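Local coordinates for protein rhamnosidase B (Bacillus sp., PDB 2OKX) that probably cleaves terminal non-reducing alpha-L-rhamnose residues from rhamnose-containing glycosides by hydrolysis, as a glycoside hydrolase family 78 alpha-L-rhamnosidase, at residues L300-I305 / A366-A371. Numbering follows the deposited sequence.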
# COMPACT_ATOMS: atom_id res chain seq x y z
N LEU A 300 30.66 15.63 -20.65
CA LEU A 300 29.71 14.55 -20.87
C LEU A 300 29.57 13.76 -19.58
O LEU A 300 30.55 13.22 -19.06
CB LEU A 300 30.19 13.64 -22.00
CG LEU A 300 29.33 12.41 -22.34
CD1 LEU A 300 27.91 12.83 -22.70
CD2 LEU A 300 29.96 11.65 -23.50
N VAL A 301 28.36 13.72 -19.04
CA VAL A 301 28.10 12.98 -17.81
C VAL A 301 27.36 11.71 -18.18
O VAL A 301 26.34 11.74 -18.88
CB VAL A 301 27.24 13.81 -16.83
CG1 VAL A 301 26.99 13.01 -15.55
CG2 VAL A 301 27.95 15.11 -16.51
N LEU A 302 27.87 10.58 -17.71
CA LEU A 302 27.26 9.29 -18.00
C LEU A 302 26.95 8.56 -16.70
O LEU A 302 27.85 8.32 -15.89
CB LEU A 302 28.22 8.45 -18.85
CG LEU A 302 27.62 7.50 -19.89
CD1 LEU A 302 26.98 8.30 -21.00
CD2 LEU A 302 28.70 6.60 -20.46
N VAL A 303 25.69 8.23 -16.49
CA VAL A 303 25.27 7.53 -15.28
C VAL A 303 24.81 6.13 -15.64
O VAL A 303 23.87 5.96 -16.42
CB VAL A 303 24.10 8.27 -14.58
CG1 VAL A 303 23.70 7.52 -13.31
CG2 VAL A 303 24.50 9.70 -14.25
N ASP A 304 25.49 5.12 -15.11
CA ASP A 304 25.10 3.74 -15.40
C ASP A 304 23.83 3.45 -14.62
O ASP A 304 23.80 3.61 -13.40
CB ASP A 304 26.21 2.78 -14.97
CG ASP A 304 25.92 1.34 -15.35
OD1 ASP A 304 26.78 0.47 -15.09
OD2 ASP A 304 24.84 1.07 -15.92
N ILE A 305 22.78 3.03 -15.32
CA ILE A 305 21.50 2.72 -14.68
C ILE A 305 21.13 1.25 -14.81
O ILE A 305 20.00 0.86 -14.51
CB ILE A 305 20.35 3.57 -15.27
CG1 ILE A 305 20.27 3.35 -16.78
CG2 ILE A 305 20.57 5.05 -14.93
CD1 ILE A 305 19.11 4.08 -17.45
N ALA A 366 32.56 -0.96 -23.14
CA ALA A 366 33.58 -0.03 -23.63
C ALA A 366 33.15 1.43 -23.57
O ALA A 366 33.94 2.30 -23.23
CB ALA A 366 33.95 -0.39 -25.06
N LEU A 367 31.88 1.67 -23.90
CA LEU A 367 31.31 3.01 -23.95
C LEU A 367 31.79 4.06 -22.96
O LEU A 367 32.26 5.13 -23.37
CB LEU A 367 29.78 2.91 -23.88
CG LEU A 367 29.00 4.22 -24.04
CD1 LEU A 367 29.60 5.08 -25.13
CD2 LEU A 367 27.55 3.88 -24.36
N PRO A 368 31.67 3.80 -21.65
CA PRO A 368 32.12 4.81 -20.68
C PRO A 368 33.44 5.48 -21.03
O PRO A 368 33.50 6.68 -21.29
CB PRO A 368 32.19 4.02 -19.38
CG PRO A 368 31.10 3.03 -19.54
CD PRO A 368 31.31 2.55 -20.96
N GLU A 369 34.51 4.69 -21.04
CA GLU A 369 35.84 5.21 -21.34
C GLU A 369 36.08 5.48 -22.82
O GLU A 369 36.93 6.29 -23.18
CB GLU A 369 36.91 4.25 -20.80
CG GLU A 369 37.03 4.22 -19.28
CD GLU A 369 35.88 3.51 -18.58
OE1 GLU A 369 35.85 3.51 -17.32
OE2 GLU A 369 35.00 2.94 -19.27
N ALA A 370 35.32 4.82 -23.69
CA ALA A 370 35.47 4.98 -25.13
C ALA A 370 34.84 6.25 -25.69
O ALA A 370 35.05 6.60 -26.86
CB ALA A 370 34.91 3.76 -25.85
N ALA A 371 34.04 6.94 -24.88
CA ALA A 371 33.39 8.17 -25.32
C ALA A 371 33.49 9.26 -24.26
O ALA A 371 32.50 9.63 -23.64
CB ALA A 371 31.93 7.90 -25.66
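Strand residues Leu300 and Leu302 face the last turn of helix 362-370, with the CA atoms of Leu302 and Pro368 7.1 Å apart and those of Leu300 and Ala371 8.6 Å apart. The contact between segments 300-305 and 366-371 is small, buried and mainly apolar. Leu302 makes the largest share, and its near contacts run through one methyl, CD2. Its CD2 sits 3.9 Å from Pro368 CA and also meets the proline ring, at 4.4 Å from CG. The same methyl lies 4.3 Å from Leu367 CG, so it packs against two successive residues. Leu300 reaches the helix end. With CG anti to the backbone N (chi1 178°), the side chain extends from the strand and its CD2 comes 3.2 Å from the carbonyl O of Ala371, a close approach of a methyl to a polar atom. Ala371 is the first residue to leave helical geometry. Tyr245 and Trp272, from neighbouring strands, touch both Leu302 and Pro368, and Ile340 touches both Leu302 and Leu367. The arrangement is a short helix packed on one face of an antiparallel beta-sheet, through alternate strand residues, within the D2 region of the rhamnosidase.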